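Local structure of tRNA (cytosine(38)-C(5))-methyltransferase (Schizosaccharomyces pombe, 6FDF) at residues Y25-A30 against A34-A39; V111-N116 against R144-N149; G153-N158 against D185-S190; H266-F269 against A275-L278; E294-S299 against K306-L311. The protein methylates cytosine 38 in the anticodon loop of tRNA(Asp), and less well of tRNA(Glu), using S-adenosyl-L-methionine as methyl donor. One frame throughout, in Å; residues are numbered along the deposited sequence. Where two conformers were deposited one is given.

Contact 1 of 5, residues Y25-A30 against A34-A39; sequences YALNLA and ADIVCA
L27 meets A34 and I36 through methyl groups alone; the backbone bonds nearby, L29 N to Y25 O and A30 N to A26 O at 3.0 Å each, belong to the last turn of the helix and its exit. They satisfy those four atoms while L27 reaches out to the strand. The two branches of its fork are shared between two strand residues. CD1 of L27 meets CD1 of I36 at 3.6 Å, an ordinary methyl-to-methyl distance, and the two side chains are set obliquely to one another. The other branch, CD2 of L27, comes within 4.4 Å of A34 CB, a looser approach. L27 has its CG anti to the carbonyl carbon (chi1 -75°), which carries the fork across to the strand. I36 answers with CG1 in the same relation to its own backbone, and it is the extra carbon at the end of that branch that closes the distance.

Alternation along the strand explains the choice of residues: A34 and I36 both point their CB toward the helix, while D35 between them faces elsewhere and pairs its carboxylate with R10. Alanine suits the place where helix and strand are closest, L27 and A34 having CA atoms 7.2 Å apart, and the longer isoleucine suits the next inward position, where it also packs on V13 of the neighbouring strand 11-16. The contact thus pins helix 22-29 to strand 34-41 within a beta-alpha-beta unit. With no hydrogen bond or charge pair across it, cohesion here depends on the shapes of the methyl groups and on keeping water out.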
# COMPACT_ATOMS: atom_id res chain seq x y z
N TYR A 25 1.92 9.37 -5.28
CA TYR A 25 0.65 10.02 -5.00
C TYR A 25 0.62 10.60 -3.59
O TYR A 25 0.07 11.68 -3.37
CB TYR A 25 -0.51 9.03 -5.18
CG TYR A 25 -0.89 8.76 -6.62
CD1 TYR A 25 -1.39 9.76 -7.43
CD2 TYR A 25 -0.80 7.47 -7.14
CE1 TYR A 25 -1.76 9.51 -8.74
CE2 TYR A 25 -1.17 7.21 -8.45
CZ TYR A 25 -1.65 8.23 -9.24
OH TYR A 25 -2.01 7.97 -10.54
N ALA A 26 1.23 9.90 -2.63
CA ALA A 26 1.27 10.39 -1.26
C ALA A 26 2.16 11.62 -1.15
O ALA A 26 1.85 12.56 -0.40
CB ALA A 26 1.75 9.29 -0.32
N LEU A 27 3.27 11.64 -1.89
CA LEU A 27 4.11 12.84 -1.93
C LEU A 27 3.35 14.02 -2.50
O LEU A 27 3.50 15.16 -2.03
CB LEU A 27 5.37 12.56 -2.76
CG LEU A 27 6.44 11.69 -2.07
CD1 LEU A 27 7.37 11.09 -3.11
CD2 LEU A 27 7.23 12.51 -1.05
N ASN A 28 2.52 13.78 -3.52
CA ASN A 28 1.71 14.85 -4.10
C ASN A 28 0.75 15.42 -3.06
O ASN A 28 0.60 16.64 -2.94
CB ASN A 28 0.92 14.34 -5.30
CG ASN A 28 1.80 13.99 -6.49
OD1 ASN A 28 2.97 14.36 -6.55
ND2 ASN A 28 1.23 13.27 -7.45
N LEU A 29 0.08 14.53 -2.31
CA LEU A 29 -0.85 14.97 -1.28
C LEU A 29 -0.16 15.77 -0.19
O LEU A 29 -0.73 16.73 0.35
CB LEU A 29 -1.54 13.75 -0.66
CG LEU A 29 -2.92 13.31 -1.13
CD1 LEU A 29 -3.32 12.08 -0.33
CD2 LEU A 29 -3.94 14.41 -0.97
N ALA A 30 1.06 15.38 0.17
CA ALA A 30 1.79 16.06 1.23
C ALA A 30 2.37 17.39 0.77
O ALA A 30 3.00 18.09 1.57
CB ALA A 30 2.91 15.17 1.76
N ALA A 34 8.85 17.51 -4.73
CA ALA A 34 9.65 16.30 -4.86
C ALA A 34 9.85 15.97 -6.33
O ALA A 34 8.90 16.03 -7.12
CB ALA A 34 8.98 15.12 -4.14
N ASP A 35 11.08 15.65 -6.69
CA ASP A 35 11.41 15.12 -8.00
C ASP A 35 11.73 13.65 -7.83
O ASP A 35 12.79 13.30 -7.29
CB ASP A 35 12.58 15.89 -8.62
CG ASP A 35 12.34 17.39 -8.65
OD1 ASP A 35 11.17 17.81 -8.76
OD2 ASP A 35 13.34 18.14 -8.57
N ILE A 36 10.81 12.78 -8.25
CA ILE A 36 11.09 11.35 -8.29
C ILE A 36 12.16 11.14 -9.35
O ILE A 36 11.87 11.19 -10.55
CB ILE A 36 9.84 10.50 -8.58
CG1 ILE A 36 8.74 10.76 -7.55
CG2 ILE A 36 10.19 9.01 -8.60
CD1 ILE A 36 9.16 10.50 -6.16
N VAL A 37 13.40 10.94 -8.91
CA VAL A 37 14.50 10.74 -9.86
C VAL A 37 14.31 9.44 -10.61
O VAL A 37 14.55 9.36 -11.83
CB VAL A 37 15.84 10.79 -9.11
CG1 VAL A 37 16.98 10.37 -10.02
CG2 VAL A 37 16.08 12.18 -8.54
N CYS A 38 13.88 8.39 -9.91
CA CYS A 38 13.67 7.09 -10.52
C CYS A 38 12.66 6.34 -9.66
O CYS A 38 12.66 6.46 -8.44
CB CYS A 38 14.97 6.29 -10.63
SG CYS A 38 14.86 4.84 -11.73
N ALA A 39 11.82 5.56 -10.32
CA ALA A 39 10.93 4.60 -9.68
C ALA A 39 11.33 3.23 -10.20
O ALA A 39 11.46 3.04 -11.41
CB ALA A 39 9.47 4.91 -9.99

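Contact 2 of 5, residues V111-N116 against R144-N149; sequences VLPHVN and RNCGYN
P113 and C146 face each other at one end of this contact, L112 and Y148 at the other. The sulfur of C146 sits beside the proline ring, with SG 3.9 Å from both P113 CB and P113 CG, so it meets one side of the ring rather than a single corner. C146 puts it there with SG anti to the carbonyl carbon (chi1 -72°). A small, weakly polar sulfur suits a spot beside a rigid hydrocarbon ring at a partly open border.

Deeper in, L112 and Y148 lie oblique to one another. The leucine's fork comes up to the far half of the tyrosine: CD1 is 4.1 Å from Y148 OH, and CD2 is 4.4 Å from Y148 CE1. The phenol oxygen is satisfied by a hydrogen bond to the carbonyl oxygen of P119, while the carbons of the ring pack on leucine; tyrosine suits a place that is apolar along the ring and polar at its end. L118 and L143 add to the apolar surroundings.

G147, between C146 and Y148, has a positive phi (85°) that would force a side chain against the preceding carbonyl oxygen. It is the C-prime residue of a Schellman motif, with Y148 N bonded to L143 O and G147 N to R144 O (3.1 Å), which ends helix 134-145 and turns the chain into strand 148-155, the edge strand of the mixed seven-stranded sheet typical of class I methyltransferases.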
# COMPACT_ATOMS: atom_id res chain seq x y z
N VAL A 111 24.19 -2.53 0.84
CA VAL A 111 24.81 -1.51 0.01
C VAL A 111 24.75 -0.12 0.64
O VAL A 111 25.66 0.70 0.44
CB VAL A 111 24.15 -1.53 -1.38
CG1 VAL A 111 24.55 -0.31 -2.19
CG2 VAL A 111 24.50 -2.82 -2.12
N LEU A 112 23.71 0.15 1.45
CA LEU A 112 23.53 1.46 2.07
C LEU A 112 24.78 2.02 2.74
O LEU A 112 25.09 3.21 2.52
CB LEU A 112 22.36 1.37 3.06
CG LEU A 112 22.09 2.59 3.95
CD1 LEU A 112 21.69 3.77 3.10
CD2 LEU A 112 21.00 2.25 4.97
N PRO A 113 25.54 1.26 3.54
CA PRO A 113 26.72 1.85 4.21
C PRO A 113 27.85 2.23 3.27
O PRO A 113 28.82 2.85 3.71
CB PRO A 113 27.17 0.74 5.17
CG PRO A 113 25.99 -0.17 5.30
CD PRO A 113 25.31 -0.13 3.98
N HIS A 114 27.75 1.87 1.99
CA HIS A 114 28.81 2.11 1.03
C HIS A 114 28.56 3.33 0.15
O HIS A 114 29.40 3.63 -0.71
CB HIS A 114 29.00 0.88 0.14
CG HIS A 114 29.60 -0.30 0.85
ND1 HIS A 114 28.83 -1.27 1.44
CD2 HIS A 114 30.88 -0.67 1.04
CE1 HIS A 114 29.61 -2.19 1.97
NE2 HIS A 114 30.87 -1.85 1.74
N VAL A 115 27.42 4.01 0.30
CA VAL A 115 27.08 5.09 -0.62
C VAL A 115 27.85 6.35 -0.26
O VAL A 115 28.30 6.54 0.87
CB VAL A 115 25.56 5.36 -0.65
CG1 VAL A 115 24.79 4.10 -1.08
CG2 VAL A 115 25.08 5.89 0.70
N ASN A 116 28.03 7.22 -1.26
CA ASN A 116 28.75 8.47 -1.04
C ASN A 116 28.02 9.38 -0.07
O ASN A 116 28.64 10.00 0.81
CB ASN A 116 28.96 9.20 -2.37
CG ASN A 116 30.10 8.64 -3.19
OD1 ASN A 116 31.13 8.23 -2.65
ND2 ASN A 116 29.94 8.62 -4.50
N ARG A 144 20.68 1.94 12.74
CA ARG A 144 21.31 2.46 13.95
C ARG A 144 22.81 2.66 13.76
O ARG A 144 23.36 3.70 14.15
CB ARG A 144 21.06 1.50 15.12
CG ARG A 144 21.90 1.79 16.37
CD ARG A 144 21.73 0.74 17.47
NE ARG A 144 22.49 -0.48 17.24
CZ ARG A 144 21.96 -1.68 17.03
NH1 ARG A 144 20.64 -1.83 17.04
NH2 ARG A 144 22.74 -2.73 16.84
N ASN A 145 23.49 1.70 13.13
CA ASN A 145 24.93 1.83 12.92
C ASN A 145 25.28 2.94 11.94
O ASN A 145 26.37 3.52 12.03
CB ASN A 145 25.51 0.49 12.46
CG ASN A 145 25.59 -0.52 13.57
OD1 ASN A 145 25.47 -0.18 14.75
ND2 ASN A 145 25.79 -1.78 13.21
N CYS A 146 24.40 3.24 10.99
CA CYS A 146 24.63 4.33 10.06
C CYS A 146 24.07 5.66 10.55
O CYS A 146 23.94 6.60 9.76
CB CYS A 146 24.05 3.99 8.68
SG CYS A 146 24.98 2.72 7.79
N GLY A 147 23.74 5.77 11.83
CA GLY A 147 23.40 7.05 12.42
C GLY A 147 21.97 7.49 12.26
O GLY A 147 21.67 8.67 12.51
N TYR A 148 21.06 6.60 11.86
CA TYR A 148 19.66 6.96 11.71
C TYR A 148 18.91 6.88 13.03
O TYR A 148 19.17 6.01 13.87
CB TYR A 148 18.97 6.07 10.68
CG TYR A 148 19.40 6.33 9.26
CD1 TYR A 148 20.52 5.69 8.73
CD2 TYR A 148 18.71 7.23 8.45
CE1 TYR A 148 20.93 5.93 7.44
CE2 TYR A 148 19.12 7.48 7.16
CZ TYR A 148 20.23 6.82 6.66
OH TYR A 148 20.65 7.05 5.37
N ASN A 149 17.95 7.79 13.19
CA ASN A 149 16.94 7.75 14.24
C ASN A 149 15.69 7.13 13.63
O ASN A 149 15.08 7.72 12.74
CB ASN A 149 16.67 9.16 14.77
CG ASN A 149 15.78 9.17 16.00
OD1 ASN A 149 14.81 8.42 16.09
ND2 ASN A 149 16.10 10.05 16.96

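Contact 3 of 5, residues G153-N158 against D185-S190; sequences GILSPN and DVFQFS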
# COMPACT_ATOMS: atom_id res chain seq x y z
N GLY A 153 5.82 1.83 13.78
CA GLY A 153 4.52 1.55 14.36
C GLY A 153 3.62 0.86 13.35
O GLY A 153 3.94 0.76 12.17
N ILE A 154 2.49 0.37 13.86
CA ILE A 154 1.45 -0.25 13.05
C ILE A 154 0.27 0.71 12.97
O ILE A 154 -0.21 1.21 13.99
CB ILE A 154 1.00 -1.60 13.65
CG1 ILE A 154 2.20 -2.48 13.95
CG2 ILE A 154 0.02 -2.30 12.71
CD1 ILE A 154 2.91 -2.99 12.73
N LEU A 155 -0.19 0.97 11.75
CA LEU A 155 -1.28 1.90 11.50
C LEU A 155 -2.23 1.30 10.48
O LEU A 155 -1.81 0.58 9.56
CB LEU A 155 -0.77 3.26 11.00
CG LEU A 155 0.15 4.04 11.96
CD1 LEU A 155 0.87 5.16 11.22
CD2 LEU A 155 -0.66 4.59 13.13
N SER A 156 -3.52 1.60 10.64
CA SER A 156 -4.52 1.15 9.69
C SER A 156 -5.36 2.35 9.26
O SER A 156 -5.54 3.29 10.04
CB SER A 156 -5.42 0.07 10.31
OG SER A 156 -6.50 -0.28 9.45
N PRO A 157 -5.91 2.33 8.04
CA PRO A 157 -6.72 3.48 7.60
C PRO A 157 -7.93 3.74 8.48
O PRO A 157 -8.37 4.89 8.59
CB PRO A 157 -7.11 3.09 6.16
CG PRO A 157 -6.04 2.14 5.72
CD PRO A 157 -5.67 1.36 6.95
N ASN A 158 -8.48 2.71 9.12
CA ASN A 158 -9.66 2.97 9.94
C ASN A 158 -9.32 3.68 11.25
O ASN A 158 -10.23 3.92 12.05
CB ASN A 158 -10.43 1.66 10.21
CG ASN A 158 -9.58 0.59 10.88
OD1 ASN A 158 -8.64 0.88 11.61
ND2 ASN A 158 -9.95 -0.67 10.65
N ASP A 185 2.52 11.13 16.45
CA ASP A 185 2.33 12.51 16.04
C ASP A 185 1.54 12.60 14.74
O ASP A 185 0.95 13.65 14.45
CB ASP A 185 3.68 13.22 15.90
CG ASP A 185 4.52 13.13 17.16
OD1 ASP A 185 3.93 13.16 18.26
OD2 ASP A 185 5.76 13.02 17.05
N VAL A 186 1.49 11.51 13.98
CA VAL A 186 0.81 11.49 12.70
C VAL A 186 -0.68 11.78 12.84
O VAL A 186 -1.32 12.21 11.88
CB VAL A 186 1.06 10.12 12.02
CG1 VAL A 186 0.17 9.03 12.60
CG2 VAL A 186 0.90 10.23 10.53
N PHE A 187 -1.25 11.55 14.03
CA PHE A 187 -2.68 11.78 14.21
C PHE A 187 -3.01 13.26 14.30
O PHE A 187 -4.17 13.64 14.07
CB PHE A 187 -3.18 11.01 15.43
CG PHE A 187 -3.18 9.53 15.21
CD1 PHE A 187 -4.17 8.94 14.43
CD2 PHE A 187 -2.16 8.73 15.70
CE1 PHE A 187 -4.16 7.58 14.18
CE2 PHE A 187 -2.14 7.37 15.43
CZ PHE A 187 -3.14 6.80 14.69
N GLN A 188 -2.03 14.12 14.60
CA GLN A 188 -2.23 15.56 14.55
C GLN A 188 -2.49 16.06 13.13
O GLN A 188 -2.91 17.21 12.96
CB GLN A 188 -1.03 16.29 15.15
CG GLN A 188 -0.81 16.01 16.63
CD GLN A 188 0.57 16.42 17.10
OE1 GLN A 188 1.12 17.42 16.64
NE2 GLN A 188 1.13 15.65 18.03
N PHE A 189 -2.27 15.21 12.13
CA PHE A 189 -2.53 15.54 10.73
C PHE A 189 -3.89 15.07 10.26
O PHE A 189 -4.40 15.61 9.27
CB PHE A 189 -1.49 14.91 9.80
CG PHE A 189 -0.11 15.44 10.00
CD1 PHE A 189 0.17 16.77 9.75
CD2 PHE A 189 0.91 14.59 10.39
CE1 PHE A 189 1.45 17.25 9.92
CE2 PHE A 189 2.19 15.07 10.56
CZ PHE A 189 2.47 16.41 10.32
N SER A 190 -4.49 14.09 10.92
CA SER A 190 -5.76 13.59 10.43
C SER A 190 -6.83 14.56 10.93
O SER A 190 -7.15 14.59 12.12
CB SER A 190 -6.02 12.17 10.92
OG SER A 190 -6.18 12.12 12.33
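L155 carries its side of this contact, sending one methyl group to V186 and the other to F187. CD2 of L155 lies 3.7 Å from F187 CZ and 3.9 Å from F187 CE2, meeting the far end of the ring obliquely as the two side chains run past each other in opposite directions. CD1 of L155 meets CG1 of V186 at 4.2 Å, these two reaching out tip to tip. A forked leucine suits the place because one residue can serve two neighbours.

The second shell fixes those neighbours. CG1 of V186 sits between its backbone N and carbonyl carbon (chi1 79°), the crowded position, and from there also lies 3.9 Å above the plane of the F187 ring, toward its rim. F160 stacks on F187, while Y323 and L324 of helix 318-328 pack against V186. The backbone beneath is a 3-10 turn, held by Q188 N to D185 O at 3.0 Å, which presents V186 and F187 in succession.

L155 itself is held by backbone hydrogen bonding to R168. The reversed strand 168-175, set between 121-127 and the edge strand 148-155, is characteristic of the 3-2-1-4-5-7-6 sheet of class I methyltransferases.

Contact 4 of 5, residues H266-F269 against A275-L278; sequences HEQF and ALQL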
# COMPACT_ATOMS: atom_id res chain seq x y z
N HIS A 266 -27.97 -12.16 7.29
CA HIS A 266 -27.80 -13.59 7.51
C HIS A 266 -29.10 -14.35 7.27
O HIS A 266 -29.10 -15.43 6.66
CB HIS A 266 -27.29 -13.87 8.92
CG HIS A 266 -27.17 -15.33 9.23
ND1 HIS A 266 -28.01 -15.98 10.11
CD2 HIS A 266 -26.31 -16.27 8.76
CE1 HIS A 266 -27.67 -17.26 10.17
NE2 HIS A 266 -26.64 -17.46 9.36
N GLU A 267 -30.22 -13.82 7.76
CA GLU A 267 -31.51 -14.47 7.54
C GLU A 267 -31.83 -14.56 6.06
O GLU A 267 -32.26 -15.62 5.57
CB GLU A 267 -32.60 -13.71 8.29
CG GLU A 267 -33.95 -14.38 8.33
CD GLU A 267 -34.97 -13.56 9.10
OE1 GLU A 267 -35.37 -12.49 8.59
OE2 GLU A 267 -35.36 -13.97 10.21
N GLN A 268 -31.62 -13.47 5.31
CA GLN A 268 -31.91 -13.51 3.89
C GLN A 268 -30.94 -14.43 3.15
O GLN A 268 -31.31 -15.04 2.14
CB GLN A 268 -31.86 -12.10 3.30
CG GLN A 268 -32.11 -12.04 1.80
CD GLN A 268 -33.43 -12.66 1.39
OE1 GLN A 268 -33.53 -13.33 0.35
NE2 GLN A 268 -34.48 -12.43 2.18
N PHE A 269 -29.71 -14.54 3.65
CA PHE A 269 -28.72 -15.38 2.97
C PHE A 269 -29.20 -16.83 2.87
O PHE A 269 -29.06 -17.47 1.83
CB PHE A 269 -27.38 -15.31 3.70
CG PHE A 269 -26.22 -15.86 2.90
CD1 PHE A 269 -25.96 -17.22 2.87
CD2 PHE A 269 -25.41 -15.01 2.16
CE1 PHE A 269 -24.90 -17.73 2.13
CE2 PHE A 269 -24.35 -15.51 1.42
CZ PHE A 269 -24.10 -16.88 1.40
N ALA A 275 -30.71 -12.96 -3.81
CA ALA A 275 -31.55 -11.78 -3.67
C ALA A 275 -30.86 -10.66 -2.90
O ALA A 275 -31.39 -9.54 -2.86
CB ALA A 275 -32.86 -12.14 -2.98
N LEU A 276 -29.71 -10.93 -2.30
CA LEU A 276 -28.92 -9.90 -1.65
C LEU A 276 -28.21 -8.99 -2.64
O LEU A 276 -27.69 -7.95 -2.23
CB LEU A 276 -27.88 -10.52 -0.72
CG LEU A 276 -28.46 -11.17 0.54
CD1 LEU A 276 -27.39 -12.00 1.25
CD2 LEU A 276 -29.02 -10.10 1.47
N GLN A 277 -28.18 -9.36 -3.93
CA GLN A 277 -27.55 -8.55 -4.97
C GLN A 277 -26.11 -8.21 -4.58
O GLN A 277 -25.71 -7.04 -4.54
CB GLN A 277 -28.36 -7.28 -5.24
CG GLN A 277 -29.82 -7.52 -5.56
CD GLN A 277 -30.58 -6.23 -5.83
OE1 GLN A 277 -31.56 -5.92 -5.15
NE2 GLN A 277 -30.11 -5.46 -6.81
N LEU A 278 -25.34 -9.25 -4.28
CA LEU A 278 -23.97 -9.09 -3.84
C LEU A 278 -23.05 -8.87 -5.03
O LEU A 278 -23.12 -9.62 -6.02
CB LEU A 278 -23.52 -10.32 -3.06
CG LEU A 278 -24.32 -10.60 -1.79
CD1 LEU A 278 -24.19 -12.06 -1.37
CD2 LEU A 278 -23.83 -9.70 -0.67
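Q268 is the first residue of helix 265-272 to meet the 275-278 loop here, and it does so with the hydrocarbon part of its side chain. CG of Q268 lies 3.7 Å from L276 CD2, and CB of Q268 is 3.9 Å from the same methyl. The two side chains slide past each other in opposite directions, and a bend at the glutamine's chi2 (57°) brings the amide end round beside the CB of A275. A glutamine fits this partly exposed position because its methylenes can cover a leucine.

F269 follows, turned more to the interior. Its CG stands anti to the backbone N (chi1 -165°), which carries the ring to the CD1 branch of L276. CD2 of the ring meets L276 CD1 at 3.7 Å, the side chains crossing at about a right angle, and CE2 approaches L278 CD1 at 4.4 Å; both methyls come to the ring obliquely. With its CD2 against Q268 and its CD1 against F269, whose CA is 4.0 Å from L276 CD1, the leucine's fork serves two successive helix residues. With an alanine in place of L276 both methyl branches are gone, which would probably leave a gap beside the methylenes of Q268 and let the ring of F269 shift.

Backbone hydrogen bonds join L276 to S260, and L278 to V217, and so place the 275-278 segment. Helix 265-272 packs beside the small three-stranded sheet through F269, which with L278 rests on I231 of strand 231-232, while L276 and L278 both touch Q258 of strand 256-258.

Contact 5 of 5, residues E294-S299 against K306-L311; sequences ESLEWS and KCMYRL
M308 lies across the indole of W298, and its atoms can be followed outward from the helix. From CB, which points toward the 294-299 loop, the chain leads to CG, set anti to the carbonyl carbon (chi1 -80°). CG is the atom over the ring: it lies 3.5 Å from the centroid of the five-membered ring of W298, only 11° off the ring normal, a CH-pi contact on one face. Bends at chi2 and chi3 then keep the chain close to the indole. SD is 3.9 Å from W298 CB and 4.4 Å from the same five-ring centroid, at an oblique 34° from the normal, making a Met-aromatic contact. The terminal methyl, CE, arrives at the benzene half of the indole, 3.6 Å from W298 CE3, and also comes within 4.5 Å of L296 CD2.

Methionine suits this place because an unbranched, flexible chain can fold down on a broad flat surface; tryptophan suits its own because the wide indole meets CG and CE at once. Replacing W298 with an alanine would probably open a gap beside M308, leaving its chain less fixed in rotation.

I49 of helix 44-54 and A283 of helix 283-289 also pack on the tryptophan. Across these two segments the hold is dispersion, helped by the polarisable sulfur and electron-rich indole, and it needs no hydrogen bond to bind the loop to helix 305-313.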
# COMPACT_ATOMS: atom_id res chain seq x y z
N GLU A 294 -8.78 10.38 -8.32
CA GLU A 294 -9.55 10.04 -9.51
C GLU A 294 -8.71 10.07 -10.78
O GLU A 294 -9.07 9.42 -11.77
CB GLU A 294 -10.74 10.99 -9.64
CG GLU A 294 -11.76 10.85 -8.53
CD GLU A 294 -12.35 9.46 -8.46
OE1 GLU A 294 -12.00 8.70 -7.53
OE2 GLU A 294 -13.17 9.11 -9.34
N SER A 295 -7.60 10.82 -10.78
CA SER A 295 -6.73 10.88 -11.94
C SER A 295 -6.05 9.54 -12.26
O SER A 295 -5.58 9.37 -13.38
CB SER A 295 -5.67 11.96 -11.75
OG SER A 295 -4.75 11.56 -10.75
N LEU A 296 -5.97 8.62 -11.29
CA LEU A 296 -5.43 7.29 -11.57
C LEU A 296 -6.23 6.65 -12.70
O LEU A 296 -7.44 6.49 -12.60
CB LEU A 296 -5.48 6.41 -10.33
CG LEU A 296 -5.05 4.95 -10.53
CD1 LEU A 296 -3.58 4.87 -10.89
CD2 LEU A 296 -5.36 4.09 -9.31
N GLU A 297 -5.54 6.29 -13.78
CA GLU A 297 -6.19 5.75 -14.96
C GLU A 297 -5.46 4.52 -15.45
O GLU A 297 -4.24 4.38 -15.28
CB GLU A 297 -6.27 6.81 -16.08
CG GLU A 297 -4.95 7.11 -16.76
CD GLU A 297 -5.11 7.98 -18.00
OE1 GLU A 297 -5.92 8.93 -17.96
OE2 GLU A 297 -4.44 7.71 -19.02
N TRP A 298 -6.22 3.60 -16.04
CA TRP A 298 -5.65 2.44 -16.71
C TRP A 298 -6.37 2.09 -18.01
O TRP A 298 -5.90 1.21 -18.73
CB TRP A 298 -5.67 1.22 -15.79
CG TRP A 298 -7.02 0.88 -15.23
CD1 TRP A 298 -7.93 0.02 -15.76
CD2 TRP A 298 -7.60 1.39 -14.02
NE1 TRP A 298 -9.05 -0.04 -14.96
CE2 TRP A 298 -8.87 0.80 -13.89
CE3 TRP A 298 -7.17 2.30 -13.05
CZ2 TRP A 298 -9.71 1.08 -12.81
CZ3 TRP A 298 -8.01 2.57 -11.98
CH2 TRP A 298 -9.27 1.97 -11.88
N SER A 299 -7.49 2.75 -18.33
CA SER A 299 -8.26 2.41 -19.52
C SER A 299 -7.43 2.53 -20.79
O SER A 299 -7.57 1.71 -21.71
CB SER A 299 -9.51 3.29 -19.61
OG SER A 299 -9.16 4.66 -19.66
N LYS A 306 -9.02 -6.62 -14.16
CA LYS A 306 -8.63 -7.81 -13.41
C LYS A 306 -7.19 -7.69 -12.91
O LYS A 306 -6.89 -8.06 -11.76
CB LYS A 306 -8.80 -9.04 -14.29
CG LYS A 306 -8.74 -10.37 -13.57
CD LYS A 306 -9.35 -11.47 -14.43
CE LYS A 306 -10.74 -11.07 -14.91
NZ LYS A 306 -11.32 -12.05 -15.87
N CYS A 307 -6.29 -7.18 -13.75
CA CYS A 307 -4.91 -6.98 -13.31
C CYS A 307 -4.80 -5.82 -12.33
O CYS A 307 -3.93 -5.84 -11.45
CB CYS A 307 -4.01 -6.77 -14.52
SG CYS A 307 -3.83 -8.25 -15.54
N MET A 308 -5.67 -4.81 -12.45
CA MET A 308 -5.63 -3.69 -11.51
C MET A 308 -5.95 -4.15 -10.09
O MET A 308 -5.36 -3.64 -9.13
CB MET A 308 -6.61 -2.60 -11.95
CG MET A 308 -6.09 -1.70 -13.06
SD MET A 308 -4.52 -0.88 -12.68
CE MET A 308 -4.94 0.09 -11.24
N TYR A 309 -6.90 -5.07 -9.93
CA TYR A 309 -7.16 -5.61 -8.59
C TYR A 309 -5.89 -6.18 -7.98
O TYR A 309 -5.64 -6.03 -6.78
CB TYR A 309 -8.23 -6.70 -8.63
CG TYR A 309 -9.67 -6.28 -8.81
CD1 TYR A 309 -10.33 -5.57 -7.82
CD2 TYR A 309 -10.39 -6.67 -9.93
CE1 TYR A 309 -11.66 -5.21 -7.96
CE2 TYR A 309 -11.72 -6.33 -10.08
CZ TYR A 309 -12.35 -5.60 -9.09
OH TYR A 309 -13.68 -5.26 -9.22
N ARG A 310 -5.07 -6.85 -8.79
CA ARG A 310 -3.86 -7.45 -8.26
C ARG A 310 -2.85 -6.39 -7.86
O ARG A 310 -2.18 -6.51 -6.83
CB ARG A 310 -3.26 -8.42 -9.28
CG ARG A 310 -4.25 -9.47 -9.74
CD ARG A 310 -3.61 -10.47 -10.69
NE ARG A 310 -4.60 -11.44 -11.15
CZ ARG A 310 -4.92 -11.65 -12.42
NH1 ARG A 310 -4.30 -10.98 -13.38
NH2 ARG A 310 -5.84 -12.56 -12.74
N LEU A 311 -2.71 -5.34 -8.69
CA LEU A 311 -1.78 -4.27 -8.38
C LEU A 311 -2.25 -3.48 -7.16
O LEU A 311 -1.44 -3.10 -6.31
CB LEU A 311 -1.64 -3.34 -9.59
CG LEU A 311 -1.01 -3.97 -10.84
CD1 LEU A 311 -1.03 -3.00 -12.02
CD2 LEU A 311 0.40 -4.44 -10.53

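Following the chain from the N terminus, the five contacts come strictly in series; none nests within or crosses another. Contact 1 closes a three-residue turn inside the first beta-alpha-beta unit. Contact 2 spans 27 residues, including strand 121-127 and most of helix 134-145, and contact 3 spans 26; they share strand 148-155, one at its start and one at its end. Contacts 1, 2 and 3 all reach the main sheet. Contact 4 closes the end of helix 265-272 and its exit toward strand 278-279, beside the small sheet, its centre about 43 Å from that of contact 1. Contact 5 closes another short loop and returns to the catalytic core, where L296 touches Y25 of contact 1.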